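Local coordinates for protein Exo-alpha-sialidase (Clostridium perfringens, PDB 2V72) that binds galactose through a family 32 carbohydrate-binding module, which probably helps a large sialidase toxin to recognise host glycans, at residues A20-A29 against M40-D49; G79-H87 against A98-N106. One frame throughout, in Å; residues are numbered along the deposited sequence.

Contact 1: A20-A29 against M40-D49; sequences ATSEEGQDPA and MWHTKWNGSD. With GAL (beta-D-galactopyranose), chain C.
E24 and H42 meet through their backbones: E24 N donates to H42 O at 2.9 Å, and a weak return bond runs from H42 N to D27 O. Between these two bonds the 20-29 loop bulges outward, and D27 N closes that excursion on E24 O. On the other side K44 to G47 form a type I turn, which carries W45 out beyond the short strand 41-42. The indole of W45 is a platform with different company on its two faces. C4 of galactose lies over one face, while CG of E24 sits over the opposite one, 3.4 Å from the centroid of the five-membered ring in a CH-pi contact. With CG anti to the backbone N (chi1 -177°), E24 sets that carbon over the indole, and the bend at chi2 (57°) then folds the carboxylate back until OE1 accepts from W45 N at 2.9 Å; a water donates to the same oxygen and takes the backbone N-H of N46. At the edge, W45 NE1 donates to D27 OD2 at 3.0 Å, nearly in the ring plane but from above the carboxylate. Such an aromatic platform beside polar residues is how this loop end of the F5/8 type C beta-sandwich holds galactose: H42 NE2 lies 2.7 Å from O4, O6 donates to W45 O, and R73 is a further partner. The imidazole is fixed in rotation by H42 ND1, which donates to T43 O at 2.7 Å. Deeper in, W41 NE1 reaches S22 O at 2.8 Å, and A20 CB packs obliquely against the same indole. S22 OG accepts from K44 N and donates to the anti lone pair of D49 OD2.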
loop_
_atom_site.group_PDB
_atom_site.type_symbol
_atom_site.label_atom_id
_atom_site.label_comp_id
_atom_site.label_asym_id
_atom_site.label_seq_id
_atom_site.Cartn_x
_atom_site.Cartn_y
_atom_site.Cartn_z
ATOM N N ALA A 20 8.215 5.402 1.770
ATOM C CA ALA A 20 8.574 3.990 1.912
ATOM C C ALA A 20 9.956 3.787 2.542
ATOM O O ALA A 20 10.824 4.649 2.445
ATOM C CB ALA A 20 8.492 3.290 0.580
ATOM N N THR A 21 10.145 2.635 3.178
ATOM C CA THR A 21 11.383 2.313 3.875
ATOM C C THR A 21 12.445 1.826 2.882
ATOM O O THR A 21 13.647 1.818 3.190
ATOM C CB THR A 21 11.147 1.227 4.947
ATOM O OG1 THR A 21 10.557 0.070 4.335
ATOM C CG2 THR A 21 10.231 1.740 6.044
ATOM N N SER A 22 11.973 1.409 1.704
ATOM C CA SER A 22 12.822 1.002 0.583
ATOM C C SER A 22 12.152 1.378 -0.727
ATOM O O SER A 22 10.960 1.101 -0.930
ATOM C CB SER A 22 13.076 -0.497 0.601
ATOM O OG SER A 22 13.935 -0.859 -0.469
ATOM N N GLU A 23 12.913 2.024 -1.609
ATOM C CA GLU A 23 12.407 2.394 -2.920
ATOM C C GLU A 23 13.518 2.481 -3.951
ATOM O O GLU A 23 14.581 3.082 -3.707
ATOM C CB GLU A 23 11.540 3.673 -2.877
ATOM C CG GLU A 23 12.217 4.954 -2.383
ATOM C CD GLU A 23 11.249 5.922 -1.695
ATOM O OE1 GLU A 23 10.235 6.317 -2.306
ATOM O OE2 GLU A 23 11.511 6.312 -0.535
ATOM N N GLU A 24 13.277 1.838 -5.087
ATOM C CA GLU A 24 14.103 2.004 -6.265
ATOM C C GLU A 24 13.912 3.428 -6.751
ATOM O O GLU A 24 12.794 3.948 -6.710
ATOM C CB GLU A 24 13.691 0.997 -7.349
ATOM C CG GLU A 24 14.539 1.040 -8.619
ATOM C CD GLU A 24 16.034 0.829 -8.368
ATOM O OE1 GLU A 24 16.409 -0.075 -7.583
ATOM O OE2 GLU A 24 16.834 1.573 -8.972
ATOM N N GLY A 25 15.003 4.060 -7.189
ATOM C CA GLY A 25 14.975 5.440 -7.667
ATOM C C GLY A 25 13.900 5.686 -8.706
ATOM O O GLY A 25 13.201 6.698 -8.668
ATOM N N GLN A 26 13.771 4.739 -9.625
ATOM C CA GLN A 26 12.756 4.739 -10.682
ATOM C C GLN A 26 11.331 4.495 -10.147
ATOM O O GLN A 26 10.354 4.946 -10.745
ATOM C CB GLN A 26 13.130 3.646 -11.690
ATOM C CG GLN A 26 12.102 3.307 -12.737
ATOM C CD GLN A 26 12.573 2.200 -13.653
ATOM O OE1 GLN A 26 13.751 2.139 -14.027
ATOM N NE2 GLN A 26 11.658 1.322 -14.028
ATOM N N ASP A 27 11.234 3.778 -9.025
ATOM C CA ASP A 27 9.958 3.384 -8.432
ATOM C C ASP A 27 9.762 3.953 -7.027
ATOM O O ASP A 27 9.791 3.200 -6.050
ATOM C CB ASP A 27 9.876 1.855 -8.361
ATOM C CG ASP A 27 10.017 1.194 -9.715
ATOM O OD1 ASP A 27 9.728 1.851 -10.733
ATOM O OD2 ASP A 27 10.410 0.012 -9.760
ATOM N N PRO A 28 9.569 5.282 -6.911
ATOM C CA PRO A 28 9.414 5.877 -5.578
ATOM C C PRO A 28 8.029 5.617 -4.972
ATOM O O PRO A 28 7.094 5.273 -5.692
ATOM C CB PRO A 28 9.588 7.372 -5.843
ATOM C CG PRO A 28 9.108 7.557 -7.244
ATOM C CD PRO A 28 9.467 6.294 -7.980
ATOM N N ALA A 29 7.912 5.794 -3.659
ATOM C CA ALA A 29 6.633 5.674 -2.953
ATOM C C ALA A 29 5.476 6.458 -3.595
ATOM O O ALA A 29 4.337 5.988 -3.598
ATOM C CB ALA A 29 6.805 6.088 -1.521
ATOM N N MET A 40 4.850 2.221 -10.576
ATOM C CA MET A 40 4.737 1.527 -9.292
ATOM C C MET A 40 5.723 2.011 -8.232
ATOM O O MET A 40 6.768 2.588 -8.562
ATOM C CB MET A 40 4.943 0.029 -9.497
ATOM C CG MET A 40 6.345 -0.359 -9.924
ATOM S SD MET A 40 6.426 -2.102 -10.337
ATOM C CE MET A 40 5.982 -2.027 -12.076
ATOM N N TRP A 41 5.380 1.763 -6.967
ATOM C CA TRP A 41 6.360 1.738 -5.896
ATOM C C TRP A 41 6.972 0.347 -5.902
ATOM O O TRP A 41 6.269 -0.647 -6.072
ATOM C CB TRP A 41 5.731 2.025 -4.517
ATOM C CG TRP A 41 6.639 1.618 -3.383
ATOM C CD1 TRP A 41 7.847 2.179 -3.062
ATOM C CD2 TRP A 41 6.440 0.539 -2.449
ATOM N NE1 TRP A 41 8.406 1.525 -1.990
ATOM C CE2 TRP A 41 7.566 0.519 -1.589
ATOM C CE3 TRP A 41 5.418 -0.400 -2.246
ATOM C CZ2 TRP A 41 7.701 -0.403 -0.545
ATOM C CZ3 TRP A 41 5.550 -1.314 -1.214
ATOM C CH2 TRP A 41 6.688 -1.309 -0.370
ATOM N N HIS A 42 8.286 0.277 -5.725
ATOM C CA HIS A 42 8.984 -0.995 -5.740
ATOM C C HIS A 42 10.217 -0.812 -4.866
ATOM O O HIS A 42 10.869 0.243 -4.913
ATOM C CB HIS A 42 9.366 -1.333 -7.186
ATOM C CG HIS A 42 9.795 -2.753 -7.413
ATOM N ND1 HIS A 42 10.858 -3.329 -6.755
ATOM C CD2 HIS A 42 9.343 -3.688 -8.283
ATOM C CE1 HIS A 42 11.025 -4.567 -7.186
ATOM N NE2 HIS A 42 10.118 -4.809 -8.115
ATOM N N THR A 43 10.520 -1.822 -4.053
ATOM C CA THR A 43 11.726 -1.800 -3.233
ATOM C C THR A 43 12.943 -1.857 -4.159
ATOM O O THR A 43 12.790 -2.105 -5.358
ATOM C CB THR A 43 11.734 -2.937 -2.195
ATOM O OG1 THR A 43 11.646 -4.203 -2.858
ATOM C CG2 THR A 43 10.548 -2.782 -1.213
ATOM N N LYS A 44 14.142 -1.609 -3.634
ATOM C CA LYS A 44 15.294 -1.487 -4.531
ATOM C C LYS A 44 15.694 -2.782 -5.210
ATOM O O LYS A 44 15.855 -3.826 -4.573
ATOM C CB LYS A 44 16.492 -0.744 -3.912
ATOM C CG LYS A 44 16.998 -1.239 -2.591
ATOM C CD LYS A 44 18.150 -0.327 -2.089
ATOM C CE LYS A 44 17.737 1.144 -2.009
ATOM N NZ LYS A 44 18.840 2.028 -1.508
ATOM N N TRP A 45 15.820 -2.684 -6.527
ATOM C CA TRP A 45 15.997 -3.828 -7.415
ATOM C C TRP A 45 17.182 -4.728 -7.067
ATOM O O TRP A 45 17.141 -5.925 -7.346
ATOM C CB TRP A 45 16.143 -3.334 -8.846
ATOM C CG TRP A 45 14.929 -2.641 -9.431
ATOM C CD1 TRP A 45 13.757 -2.300 -8.787
ATOM C CD2 TRP A 45 14.791 -2.177 -10.779
ATOM N NE1 TRP A 45 12.909 -1.656 -9.661
ATOM C CE2 TRP A 45 13.518 -1.569 -10.887
ATOM C CE3 TRP A 45 15.619 -2.219 -11.905
ATOM C CZ2 TRP A 45 13.051 -1.014 -12.090
ATOM C CZ3 TRP A 45 15.155 -1.665 -13.097
ATOM C CH2 TRP A 45 13.884 -1.069 -13.181
ATOM N N ASN A 46 18.227 -4.155 -6.453
ATOM C CA ASN A 46 19.430 -4.930 -6.110
ATOM C C ASN A 46 19.269 -5.855 -4.901
ATOM O O ASN A 46 20.219 -6.532 -4.501
ATOM C CB ASN A 46 20.687 -4.043 -5.986
ATOM C CG ASN A 46 20.635 -3.058 -4.813
ATOM O OD1 ASN A 46 21.422 -2.109 -4.771
ATOM N ND2 ASN A 46 19.731 -3.276 -3.862
ATOM N N GLY A 47 18.062 -5.870 -4.333
ATOM C CA GLY A 47 17.692 -6.789 -3.258
ATOM C C GLY A 47 18.364 -6.540 -1.919
ATOM O O GLY A 47 18.426 -7.444 -1.080
ATOM N N SER A 48 18.859 -5.322 -1.707
ATOM C CA SER A 48 19.664 -5.019 -0.516
ATOM C C SER A 48 18.794 -4.804 0.698
ATOM O O SER A 48 19.230 -5.011 1.826
ATOM C CB SER A 48 20.554 -3.792 -0.741
ATOM O OG SER A 48 19.790 -2.676 -1.159
ATOM N N ASP A 49 17.561 -4.375 0.457
ATOM C CA ASP A 49 16.609 -4.130 1.517
ATOM C C ASP A 49 15.657 -5.325 1.643
ATOM O O ASP A 49 14.556 -5.324 1.081
ATOM C CB ASP A 49 15.857 -2.821 1.257
ATOM C CG ASP A 49 16.759 -1.602 1.335
ATOM O OD1 ASP A 49 17.722 -1.621 2.136
ATOM O OD2 ASP A 49 16.508 -0.620 0.604
HETATM C C1 GAL C . 12.978 -6.238 -13.372
HETATM C C2 GAL C . 11.599 -5.613 -13.177
HETATM C C3 GAL C . 11.639 -4.514 -12.110
HETATM C C4 GAL C . 12.371 -4.962 -10.843
HETATM C C5 GAL C . 13.701 -5.626 -11.171
HETATM C C6 GAL C . 14.342 -6.190 -9.906
HETATM O O1 GAL C . 12.844 -7.362 -14.202
HETATM O O2 GAL C . 11.115 -5.111 -14.406
HETATM O O3 GAL C . 10.321 -4.159 -11.761
HETATM O O4 GAL C . 11.573 -5.876 -10.123
HETATM O O5 GAL C . 13.511 -6.663 -12.127
HETATM O O6 GAL C . 15.703 -6.475 -10.150
HETATM O O HOH W 1 18.843 -1.050 -6.518
HETATM O O HOH W 2 7.474 3.183 -11.563
#

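Contact 2: G79-H87 against A98-N106; sequences GFITKYEIH and AEGTWEENN
The ring of Y84 lies between W102 on one face and the backbone of G100 on the other. Y84 and G100 face each other within the beta hairpin of strands 84-90 and 93-101, whose second strand is an outermost strand of a five-stranded antiparallel sheet in the beta-sandwich; W102, just after that strand, and the F80/N105 pair extend the contact past the hairpin's end. The W102 indole forms an offset stack, with the six-membered ring centroid 3.9 Å from that of Y84 and the planes 18° apart; on the far side G100 N stands over the ring and G100 CA makes a CH-pi contact. I81 O lies at the edge of the W102 indole. Further along, the F80 ring has N105 O over its centre. Y84 pairs with G100 and I86 with A98 as hydrogen-bonded pairs, the shortest of their bonds being I86 N to A98 O at 2.7 Å. I86 and A98 touch through their CB atoms at 3.7 Å, on the same face as Y84, and both also meet V111 of strand 109-113. With CG between the backbone N and the carbonyl carbon (chi1 68°), the Y84 ring swings across the neighbouring strand above G100. T82 and K83 form a classic beta bulge opposite Q128 of strand 121-129. T82 O is gripped twice, by W102 N at 2.7 Å and by T101 OG1 at 3.0 Å, the two donors arriving from opposite faces of the carbonyl plane.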
loop_
_atom_site.group_PDB
_atom_site.type_symbol
_atom_site.label_atom_id
_atom_site.label_comp_id
_atom_site.label_asym_id
_atom_site.label_seq_id
_atom_site.Cartn_x
_atom_site.Cartn_y
_atom_site.Cartn_z
ATOM N N GLY A 79 7.712 -8.635 -6.695
ATOM C CA GLY A 79 7.140 -7.805 -5.643
ATOM C C GLY A 79 5.652 -7.965 -5.397
ATOM O O GLY A 79 5.079 -7.214 -4.606
ATOM N N PHE A 80 5.014 -8.917 -6.082
ATOM C CA PHE A 80 3.660 -9.312 -5.723
ATOM C C PHE A 80 3.750 -9.623 -4.232
ATOM O O PHE A 80 4.465 -10.545 -3.836
ATOM C CB PHE A 80 3.207 -10.580 -6.474
ATOM C CG PHE A 80 2.716 -10.349 -7.888
ATOM C CD1 PHE A 80 2.454 -11.439 -8.715
ATOM C CD2 PHE A 80 2.515 -9.074 -8.396
ATOM C CE1 PHE A 80 1.994 -11.265 -10.030
ATOM C CE2 PHE A 80 2.053 -8.890 -9.706
ATOM C CZ PHE A 80 1.792 -9.988 -10.522
ATOM N N ILE A 81 3.065 -8.839 -3.406
ATOM C CA ILE A 81 3.076 -9.074 -1.964
ATOM C C ILE A 81 2.183 -10.268 -1.643
ATOM O O ILE A 81 1.019 -10.302 -2.052
ATOM C CB ILE A 81 2.638 -7.817 -1.164
ATOM C CG1 ILE A 81 3.537 -6.624 -1.532
ATOM C CG2 ILE A 81 2.660 -8.112 0.343
ATOM C CD1 ILE A 81 3.069 -5.276 -1.029
ATOM N N THR A 82 2.742 -11.247 -0.930
ATOM C CA THR A 82 2.022 -12.477 -0.589
ATOM C C THR A 82 1.575 -12.544 0.878
ATOM O O THR A 82 0.585 -13.202 1.195
ATOM C CB THR A 82 2.860 -13.740 -0.904
ATOM O OG1 THR A 82 4.056 -13.731 -0.112
ATOM C CG2 THR A 82 3.208 -13.818 -2.393
ATOM N N LYS A 83 2.321 -11.886 1.764
ATOM C CA LYS A 83 1.989 -11.824 3.186
ATOM C C LYS A 83 2.151 -10.377 3.660
ATOM O O LYS A 83 3.185 -9.738 3.408
ATOM C CB LYS A 83 2.886 -12.773 3.989
ATOM C CG LYS A 83 2.294 -13.233 5.316
ATOM C CD LYS A 83 3.292 -14.036 6.143
ATOM C CE LYS A 83 2.688 -14.388 7.498
ATOM N NZ LYS A 83 3.685 -14.406 8.623
ATOM N N TYR A 84 1.126 -9.864 4.338
ATOM C CA TYR A 84 1.028 -8.436 4.634
ATOM C C TYR A 84 0.490 -8.128 6.039
ATOM O O TYR A 84 -0.083 -8.994 6.711
ATOM C CB TYR A 84 0.144 -7.739 3.582
ATOM C CG TYR A 84 -1.317 -8.142 3.653
ATOM C CD1 TYR A 84 -2.227 -7.414 4.418
ATOM C CD2 TYR A 84 -1.783 -9.264 2.965
ATOM C CE1 TYR A 84 -3.568 -7.793 4.498
ATOM C CE2 TYR A 84 -3.113 -9.653 3.036
ATOM C CZ TYR A 84 -4.001 -8.913 3.799
ATOM O OH TYR A 84 -5.313 -9.304 3.863
ATOM N N GLU A 85 0.698 -6.883 6.463
ATOM C CA GLU A 85 0.045 -6.290 7.627
ATOM C C GLU A 85 -0.387 -4.895 7.227
ATOM O O GLU A 85 0.274 -4.245 6.417
ATOM C CB GLU A 85 1.013 -6.155 8.797
ATOM C CG GLU A 85 1.306 -7.419 9.598
ATOM C CD GLU A 85 2.351 -7.171 10.693
ATOM O OE1 GLU A 85 2.915 -6.053 10.741
ATOM O OE2 GLU A 85 2.619 -8.092 11.493
ATOM N N ILE A 86 -1.498 -4.436 7.789
ATOM C CA ILE A 86 -1.945 -3.063 7.604
ATOM C C ILE A 86 -2.159 -2.402 8.973
ATOM O O ILE A 86 -2.885 -2.925 9.818
ATOM C CB ILE A 86 -3.236 -2.986 6.733
ATOM C CG1 ILE A 86 -3.027 -3.676 5.370
ATOM C CG2 ILE A 86 -3.699 -1.532 6.565
ATOM C CD1 ILE A 86 -4.159 -3.469 4.361
ATOM N N HIS A 87 -1.495 -1.270 9.190
ATOM C CA HIS A 87 -1.637 -0.493 10.419
ATOM C C HIS A 87 -2.214 0.856 10.067
ATOM O O HIS A 87 -1.940 1.388 8.988
ATOM C CB HIS A 87 -0.288 -0.251 11.101
ATOM C CG HIS A 87 0.386 -1.488 11.598
ATOM N ND1 HIS A 87 1.028 -2.373 10.758
ATOM C CD2 HIS A 87 0.554 -1.970 12.853
ATOM C CE1 HIS A 87 1.555 -3.352 11.474
ATOM N NE2 HIS A 87 1.278 -3.134 12.748
ATOM N N ALA A 98 -5.365 -4.888 9.812
ATOM C CA ALA A 98 -5.524 -5.959 8.833
ATOM C C ALA A 98 -4.233 -6.747 8.711
ATOM O O ALA A 98 -3.146 -6.205 8.912
ATOM C CB ALA A 98 -5.942 -5.402 7.475
ATOM N N GLU A 99 -4.362 -8.033 8.405
ATOM C CA GLU A 99 -3.215 -8.895 8.123
ATOM C C GLU A 99 -3.691 -10.172 7.462
ATOM O O GLU A 99 -4.817 -10.606 7.695
ATOM C CB GLU A 99 -2.412 -9.213 9.395
ATOM C CG GLU A 99 -3.251 -9.634 10.605
ATOM C CD GLU A 99 -3.192 -11.123 10.900
ATOM O OE1 GLU A 99 -3.331 -11.939 9.956
ATOM O OE2 GLU A 99 -3.011 -11.471 12.092
ATOM N N GLY A 100 -2.837 -10.765 6.633
ATOM C CA GLY A 100 -3.158 -12.021 5.976
ATOM C C GLY A 100 -2.205 -12.404 4.861
ATOM O O GLY A 100 -1.017 -12.067 4.886
ATOM N N THR A 101 -2.749 -13.117 3.884
ATOM C CA THR A 101 -2.011 -13.605 2.733
ATOM C C THR A 101 -2.726 -13.197 1.446
ATOM O O THR A 101 -3.956 -13.195 1.385
ATOM C CB THR A 101 -1.781 -15.149 2.837
ATOM O OG1 THR A 101 -0.383 -15.417 2.997
ATOM C CG2 THR A 101 -2.286 -15.905 1.615
ATOM N N TRP A 102 -1.947 -12.813 0.438
ATOM C CA TRP A 102 -2.476 -12.534 -0.889
ATOM C C TRP A 102 -1.935 -13.528 -1.913
ATOM O O TRP A 102 -0.794 -13.988 -1.803
ATOM C CB TRP A 102 -2.140 -11.108 -1.330
ATOM C CG TRP A 102 -2.967 -10.034 -0.684
ATOM C CD1 TRP A 102 -4.279 -10.122 -0.287
ATOM C CD2 TRP A 102 -2.553 -8.691 -0.401
ATOM N NE1 TRP A 102 -4.695 -8.923 0.243
ATOM C CE2 TRP A 102 -3.659 -8.028 0.189
ATOM C CE3 TRP A 102 -1.353 -7.985 -0.576
ATOM C CZ2 TRP A 102 -3.598 -6.691 0.609
ATOM C CZ3 TRP A 102 -1.291 -6.655 -0.163
ATOM C CH2 TRP A 102 -2.410 -6.023 0.428
ATOM N N GLU A 103 -2.763 -13.839 -2.911
ATOM C CA GLU A 103 -2.394 -14.711 -4.026
ATOM C C GLU A 103 -1.309 -14.094 -4.905
ATOM O O GLU A 103 -1.148 -12.873 -4.938
ATOM C CB GLU A 103 -3.625 -14.996 -4.895
ATOM C CG GLU A 103 -4.325 -16.317 -4.637
ATOM C CD GLU A 103 -5.445 -16.562 -5.634
ATOM O OE1 GLU A 103 -6.555 -16.027 -5.414
ATOM O OE2 GLU A 103 -5.218 -17.279 -6.642
ATOM N N GLU A 104 -0.596 -14.951 -5.635
ATOM C CA GLU A 104 0.406 -14.541 -6.612
ATOM C C GLU A 104 -0.157 -14.235 -7.996
ATOM O O GLU A 104 0.032 -15.009 -8.945
ATOM C CB GLU A 104 1.460 -15.625 -6.754
ATOM C CG GLU A 104 2.634 -15.476 -5.827
ATOM C CD GLU A 104 3.717 -16.459 -6.162
ATOM O OE1 GLU A 104 4.236 -16.401 -7.303
ATOM O OE2 GLU A 104 4.040 -17.290 -5.289
ATOM N N ASN A 105 -0.829 -13.097 -8.116
ATOM C CA ASN A 105 -1.358 -12.650 -9.392
ATOM C C ASN A 105 -1.487 -11.137 -9.388
ATOM O O ASN A 105 -1.244 -10.501 -8.366
ATOM C CB ASN A 105 -2.701 -13.341 -9.710
ATOM C CG ASN A 105 -3.764 -13.090 -8.649
ATOM O OD1 ASN A 105 -4.040 -11.949 -8.285
ATOM N ND2 ASN A 105 -4.373 -14.164 -8.157
ATOM N N ASN A 106 -1.866 -10.563 -10.526
ATOM C CA ASN A 106 -1.963 -9.110 -10.665
ATOM C C ASN A 106 -3.366 -8.521 -10.446
ATOM O O ASN A 106 -3.624 -7.371 -10.806
ATOM C CB ASN A 106 -1.396 -8.669 -12.021
ATOM C CG ASN A 106 -2.192 -9.207 -13.211
ATOM O OD1 ASN A 106 -1.918 -8.841 -14.358
ATOM N ND2 ASN A 106 -3.174 -10.073 -12.948
HETATM O O HOH W 3 0.476 -10.554 -4.635
#

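In the fold
Both segments of contact 1 (20-29 and 40-49) precede those of contact 2 (79-87 and 98-106) in the chain, all within one F5/8 type C beta-sandwich. Their centres lie about 17 Å apart, and their nearest atoms, about 5 Å apart, do not touch. Strand 17-20, which leads into contact 1, and strand 93-101 of contact 2 are the two outermost strands of the same five-stranded sheet, while strand 41-42 pairs with 135-142 in the other sheet. Contact 1 shapes the galactose pocket, with M40 also near the bound calcium ion. Contact 2 is mostly hairpin framework; F80 packs on R73, which binds the sugar, but its side chain stays about 10 Å from galactose, so the link is indirect.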